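Long-range contacts in histidine--tRNA ligase (Staphylococcus aureus, PDB 1QE0), which catalyses the ATP-dependent attachment of L-histidine to tRNA(His), releasing AMP and diphosphate: residues Pro41-Thr46 / Arg73-Arg78; Asn107-Arg112 / Gln123-Gly128; Ile163-Asp168 / Asp225-Glu230. One frame throughout, in Å; residues are numbered along the deposited sequence.

Contact 1 (Pro41-Thr46 / Arg73-Arg78)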
ATOM      1  N   PRO A  41       8.798  -4.903   9.375  1.00  7.95           N
ATOM      2  CA  PRO A  41       8.986  -6.247   8.804  1.00  7.67           C
ATOM      3  C   PRO A  41       7.752  -7.128   9.036  1.00  9.57           C
ATOM      4  O   PRO A  41       6.935  -6.867   9.934  1.00 10.65           O
ATOM      5  CB  PRO A  41      10.177  -6.780   9.590  1.00  4.32           C
ATOM      6  CG  PRO A  41      10.936  -5.523   9.866  1.00  8.49           C
ATOM      7  CD  PRO A  41       9.885  -4.567  10.296  1.00  6.26           C
ATOM      8  N   ILE A  42       7.623  -8.185   8.252  1.00 10.10           N
ATOM      9  CA  ILE A  42       6.480  -9.070   8.412  1.00 11.13           C
ATOM     10  C   ILE A  42       6.550  -9.790   9.750  1.00  9.85           C
ATOM     11  O   ILE A  42       5.542 -10.195  10.295  1.00 13.66           O
ATOM     12  CB  ILE A  42       6.388 -10.076   7.247  1.00 10.67           C
ATOM     13  CG1 ILE A  42       5.906  -9.358   5.988  1.00  8.96           C
ATOM     14  CG2 ILE A  42       5.444 -11.219   7.583  1.00  9.58           C
ATOM     15  CD1 ILE A  42       4.431  -9.025   5.999  1.00  6.11           C
ATOM     16  N   PHE A  43       7.749  -9.988  10.265  1.00 11.96           N
ATOM     17  CA  PHE A  43       7.885 -10.639  11.545  1.00 10.66           C
ATOM     18  C   PHE A  43       8.710  -9.787  12.475  1.00 14.66           C
ATOM     19  O   PHE A  43       9.479  -8.926  12.060  1.00 12.60           O
ATOM     20  CB  PHE A  43       8.456 -12.073  11.436  1.00 12.27           C
ATOM     21  CG  PHE A  43       9.752 -12.180  10.682  1.00  5.93           C
ATOM     22  CD1 PHE A  43       9.766 -12.644   9.376  1.00  4.06           C
ATOM     23  CD2 PHE A  43      10.952 -11.798  11.272  1.00  6.56           C
ATOM     24  CE1 PHE A  43      10.963 -12.718   8.673  1.00  7.31           C
ATOM     25  CE2 PHE A  43      12.146 -11.865  10.590  1.00  2.23           C
ATOM     26  CZ  PHE A  43      12.164 -12.321   9.293  1.00  4.46           C
ATOM     27  N   GLU A  44       8.484 -10.011  13.754  1.00 20.52           N
ATOM     28  CA  GLU A  44       9.167  -9.307  14.810  1.00 22.99           C
ATOM     29  C   GLU A  44       9.622 -10.361  15.811  1.00 24.66           C
ATOM     30  O   GLU A  44       9.258 -11.544  15.692  1.00 20.81           O
ATOM     31  CB  GLU A  44       8.188  -8.366  15.499  1.00 21.79           C
ATOM     32  CG  GLU A  44       7.741  -7.218  14.664  1.00 20.58           C
ATOM     33  CD  GLU A  44       8.790  -6.147  14.538  1.00 22.10           C
ATOM     34  OE1 GLU A  44       9.813  -6.154  15.278  1.00 22.44           O
ATOM     35  OE2 GLU A  44       8.564  -5.269  13.697  1.00 25.97           O
ATOM     36  N   SER A  45      10.440  -9.935  16.771  1.00 25.24           N
ATOM     37  CA  SER A  45      10.893 -10.841  17.795  1.00 25.54           C
ATOM     38  C   SER A  45       9.635 -11.255  18.528  1.00 24.31           C
ATOM     39  O   SER A  45       8.813 -10.415  18.884  1.00 25.67           O
ATOM     40  CB  SER A  45      11.834 -10.139  18.761  1.00 29.11           C
ATOM     41  OG  SER A  45      11.902 -10.877  19.975  1.00 35.17           O
ATOM     42  N   THR A  46       9.486 -12.546  18.752  1.00 22.91           N
ATOM     43  CA  THR A  46       8.331 -13.047  19.452  1.00 25.59           C
ATOM     44  C   THR A  46       8.129 -12.239  20.716  1.00 27.37           C
ATOM     45  O   THR A  46       7.008 -11.900  21.076  1.00 31.74           O
ATOM     46  CB  THR A  46       8.520 -14.518  19.831  1.00 28.06           C
ATOM     47  OG1 THR A  46       8.724 -15.290  18.636  1.00 33.91           O
ATOM     48  CG2 THR A  46       7.295 -15.040  20.566  1.00 31.35           C
ATOM     49  N   ARG A  73      16.411 -18.296  17.058  1.00 50.87           N
ATOM     50  CA  ARG A  73      15.812 -17.131  17.695  1.00 47.88           C
ATOM     51  C   ARG A  73      14.317 -17.233  17.447  1.00 46.32           C
ATOM     52  O   ARG A  73      13.887 -17.693  16.382  1.00 49.13           O
ATOM     53  CB  ARG A  73      16.339 -15.843  17.062  1.00 45.84           C
ATOM     54  CG  ARG A  73      17.822 -15.821  16.925  1.00 47.29           C
ATOM     55  CD  ARG A  73      18.413 -14.592  17.521  1.00 58.77           C
ATOM     56  NE  ARG A  73      18.545 -13.471  16.597  1.00 70.43           N
ATOM     57  CZ  ARG A  73      19.353 -12.435  16.805  1.00 75.15           C
ATOM     58  NH1 ARG A  73      19.453 -11.443  15.950  1.00 77.26           N
ATOM     59  NH2 ARG A  73      20.072 -12.384  17.887  1.00 77.28           N
ATOM     60  N   SER A  74      13.506 -16.825  18.410  1.00 40.08           N
ATOM     61  CA  SER A  74      12.095 -16.922  18.174  1.00 34.54           C
ATOM     62  C   SER A  74      11.588 -15.650  17.524  1.00 35.00           C
ATOM     63  O   SER A  74      11.812 -14.539  18.036  1.00 34.38           O
ATOM     64  CB  SER A  74      11.341 -17.208  19.450  1.00 32.74           C
ATOM     65  OG  SER A  74      10.038 -17.663  19.128  1.00 36.84           O
ATOM     66  N   ILE A  75      10.968 -15.813  16.354  1.00 32.10           N
ATOM     67  CA  ILE A  75      10.386 -14.693  15.620  1.00 27.47           C
ATOM     68  C   ILE A  75       8.883 -14.955  15.488  1.00 25.19           C
ATOM     69  O   ILE A  75       8.420 -16.077  15.707  1.00 22.78           O
ATOM     70  CB  ILE A  75      11.003 -14.499  14.199  1.00 24.79           C
ATOM     71  CG1 ILE A  75      10.761 -15.732  13.338  1.00 22.08           C
ATOM     72  CG2 ILE A  75      12.476 -14.135  14.294  1.00 23.57           C
ATOM     73  CD1 ILE A  75      11.589 -15.761  12.093  1.00 19.96           C
ATOM     74  N   THR A  76       8.128 -13.935  15.099  1.00 19.92           N
ATOM     75  CA  THR A  76       6.714 -14.121  14.971  1.00 14.20           C
ATOM     76  C   THR A  76       6.091 -13.245  13.927  1.00 16.22           C
ATOM     77  O   THR A  76       6.443 -12.079  13.774  1.00 20.97           O
ATOM     78  CB  THR A  76       6.064 -13.934  16.316  1.00 10.95           C
ATOM     79  OG1 THR A  76       6.293 -15.128  17.067  1.00 11.17           O
ATOM     80  CG2 THR A  76       4.580 -13.629  16.208  1.00  2.00           C
ATOM     81  N   LEU A  77       5.257 -13.857  13.110  1.00 13.45           N
ATOM     82  CA  LEU A  77       4.563 -13.115  12.095  1.00 10.26           C
ATOM     83  C   LEU A  77       3.653 -12.197  12.912  1.00 12.45           C
ATOM     84  O   LEU A  77       2.911 -12.672  13.773  1.00 13.41           O
ATOM     85  CB  LEU A  77       3.763 -14.074  11.205  1.00  8.74           C
ATOM     86  CG  LEU A  77       4.380 -14.562   9.882  1.00  2.67           C
ATOM     87  CD1 LEU A  77       5.833 -14.853  10.016  1.00  2.00           C
ATOM     88  CD2 LEU A  77       3.627 -15.788   9.374  1.00  2.00           C
ATOM     89  N   ARG A  78       3.802 -10.887  12.709  1.00 11.13           N
ATOM     90  CA  ARG A  78       3.020  -9.877  13.404  1.00  6.84           C
ATOM     91  C   ARG A  78       1.504 -10.081  13.269  1.00  6.26           C
ATOM     92  O   ARG A  78       1.009 -10.448  12.207  1.00  2.00           O
ATOM     93  CB  ARG A  78       3.377  -8.499  12.879  1.00  2.00           C
ATOM     94  CG  ARG A  78       2.964  -8.337  11.493  1.00  2.00           C
ATOM     95  CD  ARG A  78       3.363  -7.012  10.974  1.00  2.00           C
ATOM     96  NE  ARG A  78       2.750  -6.765   9.682  1.00  4.09           N
ATOM     97  CZ  ARG A  78       3.373  -6.205   8.648  1.00  9.49           C
ATOM     98  NH1 ARG A  78       4.633  -5.837   8.754  1.00 15.60           N
ATOM     99  NH2 ARG A  78       2.737  -5.982   7.507  1.00 11.18           N
TER
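Strands 43-45 and 75-77 are neighbours in a three-stranded antiparallel sheet, their short axes at 145° and 4.4 Å apart. The E44-T76 pair exchanges two backbone bonds, E44 N to T76 O at 2.9 Å and T76 N to E44 O at 2.7 Å; R78 N to I42 O (3.1 Å) and T46 N to S74 O extend the ladder at its two ends. F43 and L77 point to one face and E44 and T76 to the other. The F43 ring leaves its backbone with CG between N and the carbonyl carbon (chi1 54°), which turns a face to I75: I75 CD1 stands 4.1 Å from the centroid of the F43 ring and 11° off the normal, a CH-pi contact. The extended R78 side chain brings NH1 to P41 O (2.8 Å, a weak, bent bond), with I42 CD1 over one guanidinium face, while NH2 bonds to P109 O. T46 OG1 and S74 OG share a hydrogen bond of 2.8 Å. E44 forms a salt bridge with R87. The F43 ring also meets Y65 of the second subunit; helix 13-33 and the segment after it are consistent with motif 1, the dimer-interface element of class II synthetases.

Contact 2 (Asn107-Arg112 / Gln123-Gly128); sequences NGPMFR and QFNQFG
CG of F124 lies between its backbone N and carbonyl carbon (chi1 51°), and CG of R112 points opposite its own carbonyl carbon (chi1 -62°) on an otherwise extended chain; together these torsions bring the arginine past the CZ edge of the ring. F124 CZ sits 3.1 Å above the guanidinium plane of R112, offset toward the rim, and the two planes are 63° apart, so the ring presents its edge rather than stacking flat. M110 CB occupies a face of the same ring, 3.7 Å from its centroid in a CH-pi contact. Beyond it the bent M110 chain crosses Q126 nearly at right angles, CG on CG, while Q126 OE1 accepts from G81 N and R112 NE makes a weak bond to P79 O. The side chains of M110, F124 and Q126 point to one face of the hairpin.

The opposite face carries N107, P109, F111, Q123, N125 and F127. N107 meets F127 at the ring edge, N107 ND2 3.4 Å from F127 CD1, with amide and ring planes almost perpendicular. Q123 runs alongside F111, and its OE1 accepts from I42 N of the second subunit, tying this face to the dimer interface. Backbone bonds join the strands, G108 N to Q126 O at 3.1 Å and F124 N to M110 O at 3.0 Å, with a weak return bond from Q126 N to G108 O. The hairpin 102-111/123-132, with F111-R112 at the end of its first strand, is consistent with motif 2 of class II synthetases; R112 is probably its arginine, which in related enzymes contacts the alpha-phosphate of ATP.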
ATOM      1  N   ASN A 107      -0.091   0.042   6.504  1.00  7.50           N
ATOM      2  CA  ASN A 107      -1.076  -0.705   5.723  1.00  8.81           C
ATOM      3  C   ASN A 107      -0.370  -1.961   5.185  1.00  8.79           C
ATOM      4  O   ASN A 107       0.541  -1.845   4.368  1.00  9.95           O
ATOM      5  CB  ASN A 107      -1.551   0.172   4.554  1.00  7.43           C
ATOM      6  CG  ASN A 107      -2.673  -0.469   3.734  1.00  9.13           C
ATOM      7  OD1 ASN A 107      -2.911  -1.670   3.772  1.00 13.55           O
ATOM      8  ND2 ASN A 107      -3.361   0.351   2.980  1.00  8.05           N
ATOM      9  N   GLY A 108      -0.738  -3.143   5.672  1.00  6.67           N
ATOM     10  CA  GLY A 108      -0.105  -4.348   5.179  1.00  4.49           C
ATOM     11  C   GLY A 108      -0.740  -5.569   5.786  1.00 10.85           C
ATOM     12  O   GLY A 108      -1.651  -5.456   6.593  1.00 15.97           O
ATOM     13  N   PRO A 109      -0.320  -6.764   5.394  1.00 13.12           N
ATOM     14  CA  PRO A 109      -0.888  -7.994   5.943  1.00 14.73           C
ATOM     15  C   PRO A 109      -0.471  -8.290   7.363  1.00 17.28           C
ATOM     16  O   PRO A 109       0.712  -8.168   7.705  1.00 20.47           O
ATOM     17  CB  PRO A 109      -0.336  -9.062   5.007  1.00 15.02           C
ATOM     18  CG  PRO A 109       0.960  -8.481   4.587  1.00 12.34           C
ATOM     19  CD  PRO A 109       0.552  -7.073   4.258  1.00 12.55           C
ATOM     20  N   MET A 110      -1.428  -8.800   8.134  1.00 15.99           N
ATOM     21  CA  MET A 110      -1.243  -9.177   9.529  1.00 17.62           C
ATOM     22  C   MET A 110      -1.500 -10.689   9.562  1.00 22.45           C
ATOM     23  O   MET A 110      -2.165 -11.206   8.656  1.00 27.01           O
ATOM     24  CB  MET A 110      -2.259  -8.447  10.410  1.00  9.81           C
ATOM     25  CG  MET A 110      -2.139  -6.963  10.352  1.00  9.55           C
ATOM     26  SD  MET A 110      -0.533  -6.423  10.912  1.00 15.27           S
ATOM     27  CE  MET A 110      -0.321  -4.924   9.976  1.00 13.41           C
ATOM     28  N   PHE A 111      -1.032 -11.393  10.597  1.00 23.15           N
ATOM     29  CA  PHE A 111      -1.210 -12.843  10.681  1.00 23.91           C
ATOM     30  C   PHE A 111      -1.704 -13.403  12.010  1.00 28.76           C
ATOM     31  O   PHE A 111      -0.927 -13.562  12.953  1.00 35.88           O
ATOM     32  CB  PHE A 111       0.114 -13.521  10.348  1.00 17.00           C
ATOM     33  CG  PHE A 111       0.696 -13.076   9.057  1.00 16.17           C
ATOM     34  CD1 PHE A 111       0.522 -13.846   7.906  1.00 13.78           C
ATOM     35  CD2 PHE A 111       1.360 -11.845   8.963  1.00 11.81           C
ATOM     36  CE1 PHE A 111       0.996 -13.395   6.689  1.00 10.61           C
ATOM     37  CE2 PHE A 111       1.842 -11.382   7.750  1.00  3.78           C
ATOM     38  CZ  PHE A 111       1.656 -12.151   6.616  1.00 13.69           C
ATOM     39  N   ARG A 112      -2.979 -13.741  12.098  1.00 31.42           N
ATOM     40  CA  ARG A 112      -3.498 -14.318  13.330  1.00 32.79           C
ATOM     41  C   ARG A 112      -3.951 -15.701  12.915  1.00 36.42           C
ATOM     42  O   ARG A 112      -4.644 -15.850  11.915  1.00 32.74           O
ATOM     43  CB  ARG A 112      -4.626 -13.462  13.902  1.00 33.59           C
ATOM     44  CG  ARG A 112      -4.140 -12.047  14.276  1.00 39.81           C
ATOM     45  CD  ARG A 112      -5.240 -11.096  14.746  1.00 43.89           C
ATOM     46  NE  ARG A 112      -4.735  -9.723  14.850  1.00 50.33           N
ATOM     47  CZ  ARG A 112      -5.477  -8.615  14.767  1.00 55.89           C
ATOM     48  NH1 ARG A 112      -6.794  -8.686  14.591  1.00 58.20           N
ATOM     49  NH2 ARG A 112      -4.889  -7.425  14.773  1.00 52.57           N
ATOM     50  N   GLN A 123      -4.349 -14.655   7.104  1.00 14.34           N
ATOM     51  CA  GLN A 123      -3.633 -13.490   6.589  1.00 11.97           C
ATOM     52  C   GLN A 123      -4.659 -12.431   6.235  1.00 10.09           C
ATOM     53  O   GLN A 123      -5.496 -12.629   5.356  1.00 11.21           O
ATOM     54  CB  GLN A 123      -2.822 -13.795   5.335  1.00  5.33           C
ATOM     55  CG  GLN A 123      -2.236 -12.530   4.808  1.00 10.93           C
ATOM     56  CD  GLN A 123      -1.185 -12.715   3.771  1.00 14.26           C
ATOM     57  OE1 GLN A 123      -0.423 -13.670   3.802  1.00 23.22           O
ATOM     58  NE2 GLN A 123      -1.084 -11.756   2.874  1.00 18.98           N
ATOM     59  N   PHE A 124      -4.612 -11.309   6.914  1.00  9.42           N
ATOM     60  CA  PHE A 124      -5.561 -10.261   6.623  1.00 11.20           C
ATOM     61  C   PHE A 124      -4.787  -8.962   6.465  1.00 14.15           C
ATOM     62  O   PHE A 124      -3.645  -8.879   6.887  1.00 15.71           O
ATOM     63  CB  PHE A 124      -6.625 -10.191   7.719  1.00  3.16           C
ATOM     64  CG  PHE A 124      -6.068 -10.119   9.107  1.00  2.05           C
ATOM     65  CD1 PHE A 124      -5.454 -11.220   9.676  1.00  5.91           C
ATOM     66  CD2 PHE A 124      -6.169  -8.945   9.853  1.00  5.01           C
ATOM     67  CE1 PHE A 124      -4.939 -11.160  10.968  1.00  7.27           C
ATOM     68  CE2 PHE A 124      -5.663  -8.870  11.144  1.00  6.42           C
ATOM     69  CZ  PHE A 124      -5.042  -9.989  11.699  1.00  9.76           C
ATOM     70  N   ASN A 125      -5.382  -7.966   5.822  1.00 15.10           N
ATOM     71  CA  ASN A 125      -4.694  -6.705   5.611  1.00 18.98           C
ATOM     72  C   ASN A 125      -5.245  -5.536   6.388  1.00 16.56           C
ATOM     73  O   ASN A 125      -6.205  -4.910   5.939  1.00 20.10           O
ATOM     74  CB  ASN A 125      -4.727  -6.340   4.125  1.00 27.09           C
ATOM     75  CG  ASN A 125      -3.484  -6.779   3.369  1.00 29.32           C
ATOM     76  OD1 ASN A 125      -2.974  -7.891   3.532  1.00 27.75           O
ATOM     77  ND2 ASN A 125      -3.008  -5.906   2.512  1.00 16.25           N
ATOM     78  N   GLN A 126      -4.597  -5.179   7.492  1.00 14.84           N
ATOM     79  CA  GLN A 126      -5.057  -4.039   8.279  1.00 15.58           C
ATOM     80  C   GLN A 126      -4.270  -2.756   8.006  1.00 14.43           C
ATOM     81  O   GLN A 126      -3.071  -2.777   7.674  1.00 13.68           O
ATOM     82  CB  GLN A 126      -5.112  -4.358   9.792  1.00 20.51           C
ATOM     83  CG  GLN A 126      -3.815  -4.176  10.582  1.00 28.46           C
ATOM     84  CD  GLN A 126      -3.996  -4.281  12.114  1.00 33.05           C
ATOM     85  OE1 GLN A 126      -3.095  -3.901  12.886  1.00 31.87           O
ATOM     86  NE2 GLN A 126      -5.156  -4.789  12.555  1.00 31.96           N
ATOM     87  N   PHE A 127      -4.993  -1.647   8.075  1.00 10.43           N
ATOM     88  CA  PHE A 127      -4.461  -0.303   7.865  1.00  9.17           C
ATOM     89  C   PHE A 127      -4.649   0.386   9.210  1.00  7.57           C
ATOM     90  O   PHE A 127      -5.596   0.066   9.914  1.00 11.33           O
ATOM     91  CB  PHE A 127      -5.304   0.404   6.789  1.00  5.69           C
ATOM     92  CG  PHE A 127      -4.986   1.870   6.616  1.00  7.29           C
ATOM     93  CD1 PHE A 127      -4.118   2.302   5.605  1.00  8.03           C
ATOM     94  CD2 PHE A 127      -5.558   2.825   7.456  1.00  4.82           C
ATOM     95  CE1 PHE A 127      -3.826   3.659   5.447  1.00  2.00           C
ATOM     96  CE2 PHE A 127      -5.275   4.186   7.303  1.00  2.00           C
ATOM     97  CZ  PHE A 127      -4.411   4.596   6.300  1.00  4.94           C
ATOM     98  N   GLY A 128      -3.758   1.294   9.588  1.00  5.91           N
ATOM     99  CA  GLY A 128      -3.904   1.991  10.863  1.00  4.00           C
ATOM    100  C   GLY A 128      -3.057   3.258  11.020  1.00  5.89           C
ATOM    101  O   GLY A 128      -2.133   3.501  10.219  1.00  7.36           O
TER

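Contact 3 (Ile163-Asp168 / Asp225-Glu230); sequences INSVGD and DFLNEE
N228 OD1 accepts two backbone N-H groups, a weak bond from E230 N at 2.8 Å and a second from S231 N, while the ND2 end of the same amide lies against the carboxylate of D168. Here two helix N-termini come together: D168 is the N-cap of helix 169-183, its OD1 accepting from S171 N, and N228 caps the turn that leads into helix 231-245. The side chains approach from opposite directions, with carboxylate and amide planes 56° apart, and N228 ND2 lies 2.9 Å from D168 OD2. Both use the same first torsion, CG between backbone N and carbonyl carbon (chi1 61° in D168, 55° in N228), a setting that folds each polar group back over its own chain toward the N-H groups it caps. ND2 also makes a weak bond to S171 OG, and D168 N a weak one to S231 OG, so each helix start is linked to the other's cap.

The second half of the contact is one leucine packed against a turn. G167 N donates to S165 OG at 3.1 Å, closing an ST turn where strand 159-165 of the large mixed sheet ends. L227 lays its two methyls against one side of that turn. L227 CD2 lies 3.7 Å from G167 N; G167 has positive phi and, lacking a side chain, offers bare backbone to this methyl. The closest pair on the other branch is L227 CD1 to S165 OG, also at 3.7 Å.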
ATOM      1  N   ILE A 163     -18.404   6.573  20.734  1.00 18.59           N
ATOM      2  CA  ILE A 163     -17.271   6.935  21.595  1.00 13.74           C
ATOM      3  C   ILE A 163     -17.578   6.739  23.079  1.00 14.57           C
ATOM      4  O   ILE A 163     -18.718   6.557  23.464  1.00 17.05           O
ATOM      5  CB  ILE A 163     -16.881   8.402  21.401  1.00  7.07           C
ATOM      6  CG1 ILE A 163     -18.001   9.293  21.882  1.00  3.25           C
ATOM      7  CG2 ILE A 163     -16.637   8.714  19.931  1.00  5.04           C
ATOM      8  CD1 ILE A 163     -17.667  10.757  21.755  1.00  2.14           C
ATOM      9  N   ASN A 164     -16.540   6.787  23.898  1.00 16.65           N
ATOM     10  CA  ASN A 164     -16.631   6.635  25.339  1.00 17.30           C
ATOM     11  C   ASN A 164     -15.271   7.072  25.910  1.00 19.84           C
ATOM     12  O   ASN A 164     -14.304   7.298  25.177  1.00 18.05           O
ATOM     13  CB  ASN A 164     -16.924   5.170  25.743  1.00 20.86           C
ATOM     14  CG  ASN A 164     -17.076   4.999  27.279  1.00 22.75           C
ATOM     15  OD1 ASN A 164     -16.686   3.983  27.891  1.00 16.07           O
ATOM     16  ND2 ASN A 164     -17.613   6.033  27.904  1.00 22.53           N
ATOM     17  N   SER A 165     -15.201   7.213  27.223  1.00 22.58           N
ATOM     18  CA  SER A 165     -13.972   7.598  27.852  1.00 21.18           C
ATOM     19  C   SER A 165     -13.794   6.783  29.087  1.00 23.07           C
ATOM     20  O   SER A 165     -14.710   6.660  29.877  1.00 24.99           O
ATOM     21  CB  SER A 165     -14.023   9.037  28.266  1.00 18.03           C
ATOM     22  OG  SER A 165     -12.841   9.335  28.991  1.00 31.99           O
ATOM     23  N   VAL A 166     -12.595   6.274  29.281  1.00 25.06           N
ATOM     24  CA  VAL A 166     -12.298   5.488  30.449  1.00 27.42           C
ATOM     25  C   VAL A 166     -11.397   6.301  31.382  1.00 27.95           C
ATOM     26  O   VAL A 166     -10.635   5.752  32.177  1.00 32.52           O
ATOM     27  CB  VAL A 166     -11.674   4.146  30.031  1.00 30.41           C
ATOM     28  CG1 VAL A 166     -12.767   3.217  29.490  1.00 34.07           C
ATOM     29  CG2 VAL A 166     -10.652   4.375  28.938  1.00 28.43           C
ATOM     30  N   GLY A 167     -11.489   7.622  31.261  1.00 24.49           N
ATOM     31  CA  GLY A 167     -10.710   8.520  32.093  1.00 24.17           C
ATOM     32  C   GLY A 167      -9.214   8.319  32.054  1.00 24.23           C
ATOM     33  O   GLY A 167      -8.716   7.573  31.249  1.00 22.41           O
ATOM     34  N   ASP A 168      -8.498   9.013  32.925  1.00 30.18           N
ATOM     35  CA  ASP A 168      -7.039   8.934  33.006  1.00 33.65           C
ATOM     36  C   ASP A 168      -6.571   7.794  33.885  1.00 33.63           C
ATOM     37  O   ASP A 168      -7.359   6.927  34.255  1.00 34.70           O
ATOM     38  CB  ASP A 168      -6.466  10.254  33.555  1.00 41.39           C
ATOM     39  CG  ASP A 168      -6.963  10.582  34.970  1.00 45.40           C
ATOM     40  OD1 ASP A 168      -7.866   9.891  35.470  1.00 49.14           O
ATOM     41  OD2 ASP A 168      -6.464  11.551  35.586  1.00 49.31           O
ATOM     42  N   ASP A 225     -18.023   6.006  35.722  1.00 21.30           N
ATOM     43  CA  ASP A 225     -18.596   6.728  36.843  1.00 23.05           C
ATOM     44  C   ASP A 225     -17.446   7.175  37.734  1.00 24.44           C
ATOM     45  O   ASP A 225     -17.651   7.649  38.850  1.00 21.13           O
ATOM     46  CB  ASP A 225     -19.557   5.821  37.610  1.00 31.30           C
ATOM     47  CG  ASP A 225     -20.939   5.739  36.956  1.00 41.75           C
ATOM     48  OD1 ASP A 225     -21.021   5.472  35.735  1.00 50.38           O
ATOM     49  OD2 ASP A 225     -21.953   5.944  37.665  1.00 46.35           O
ATOM     50  N   PHE A 226     -16.226   6.964  37.239  1.00 25.93           N
ATOM     51  CA  PHE A 226     -15.018   7.310  37.961  1.00 24.06           C
ATOM     52  C   PHE A 226     -14.140   8.329  37.257  1.00 23.72           C
ATOM     53  O   PHE A 226     -12.985   8.529  37.627  1.00 27.38           O
ATOM     54  CB  PHE A 226     -14.226   6.042  38.259  1.00 28.75           C
ATOM     55  CG  PHE A 226     -14.872   5.185  39.277  1.00 28.72           C
ATOM     56  CD1 PHE A 226     -14.468   5.248  40.593  1.00 29.27           C
ATOM     57  CD2 PHE A 226     -15.966   4.401  38.943  1.00 30.90           C
ATOM     58  CE1 PHE A 226     -15.151   4.555  41.573  1.00 31.71           C
ATOM     59  CE2 PHE A 226     -16.654   3.704  39.914  1.00 33.59           C
ATOM     60  CZ  PHE A 226     -16.243   3.786  41.239  1.00 31.60           C
ATOM     61  N   LEU A 227     -14.679   8.993  36.252  1.00 20.46           N
ATOM     62  CA  LEU A 227     -13.876   9.975  35.569  1.00 23.47           C
ATOM     63  C   LEU A 227     -13.676  11.070  36.609  1.00 26.53           C
ATOM     64  O   LEU A 227     -14.579  11.345  37.395  1.00 28.80           O
ATOM     65  CB  LEU A 227     -14.588  10.535  34.334  1.00 20.62           C
ATOM     66  CG  LEU A 227     -15.177   9.599  33.282  1.00 18.15           C
ATOM     67  CD1 LEU A 227     -14.966  10.232  31.928  1.00 12.34           C
ATOM     68  CD2 LEU A 227     -14.534   8.229  33.339  1.00 23.53           C
ATOM     69  N   ASN A 228     -12.464  11.609  36.701  1.00 27.51           N
ATOM     70  CA  ASN A 228     -12.236  12.672  37.665  1.00 29.24           C
ATOM     71  C   ASN A 228     -12.786  13.970  37.081  1.00 26.78           C
ATOM     72  O   ASN A 228     -13.724  13.941  36.301  1.00 26.07           O
ATOM     73  CB  ASN A 228     -10.749  12.767  38.079  1.00 29.71           C
ATOM     74  CG  ASN A 228      -9.822  12.932  36.912  1.00 33.54           C
ATOM     75  OD1 ASN A 228      -9.755  13.995  36.295  1.00 42.14           O
ATOM     76  ND2 ASN A 228      -9.122  11.878  36.576  1.00 30.37           N
ATOM     77  N   GLU A 229     -12.216  15.107  37.435  1.00 27.72           N
ATOM     78  CA  GLU A 229     -12.722  16.364  36.906  1.00 30.92           C
ATOM     79  C   GLU A 229     -12.040  16.728  35.593  1.00 29.12           C
ATOM     80  O   GLU A 229     -12.696  17.206  34.665  1.00 27.98           O
ATOM     81  CB  GLU A 229     -12.555  17.485  37.940  1.00 39.19           C
ATOM     82  CG  GLU A 229     -13.720  18.489  37.987  1.00 51.92           C
ATOM     83  CD  GLU A 229     -14.752  18.181  39.077  1.00 55.95           C
ATOM     84  OE1 GLU A 229     -15.501  17.178  38.948  1.00 58.90           O
ATOM     85  OE2 GLU A 229     -14.815  18.965  40.056  1.00 60.10           O
ATOM     86  N   GLU A 230     -10.737  16.446  35.516  1.00 30.20           N
ATOM     87  CA  GLU A 230      -9.916  16.716  34.336  1.00 29.77           C
ATOM     88  C   GLU A 230     -10.312  15.785  33.190  1.00 27.96           C
ATOM     89  O   GLU A 230     -10.468  16.208  32.040  1.00 26.32           O
ATOM     90  CB  GLU A 230      -8.434  16.471  34.652  1.00 36.70           C
ATOM     91  CG  GLU A 230      -7.749  17.491  35.570  1.00 51.47           C
ATOM     92  CD  GLU A 230      -7.408  18.852  34.903  1.00 59.87           C
ATOM     93  OE1 GLU A 230      -6.953  19.759  35.653  1.00 64.58           O
ATOM     94  OE2 GLU A 230      -7.572  19.026  33.661  1.00 59.69           O
TER

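How the contacts relate
All three contacts belong to the class II synthetase part of the chain and follow one another along it, each closing before the next opens. Contacts 1 and 2 are neighbours, their centres 14 Å apart: R78 O lies 2.8 Å from F111 N, a probable hydrogen bond, and I42 CG2 packs on F111 CE2 at 3.6 Å. Both reach the second subunit. Contact 3 stands apart, centres about 36 Å from contact 1 and 31 Å from contact 2, with nearest atoms about 17 Å from the latter. Contacts 2 and 3 nevertheless share the large mixed sheet. The small three-stranded sheet and the hairpin 102-111/123-132 thus join at the dimer interface, while contact 3, touching no other chain, links two helix starts away from it.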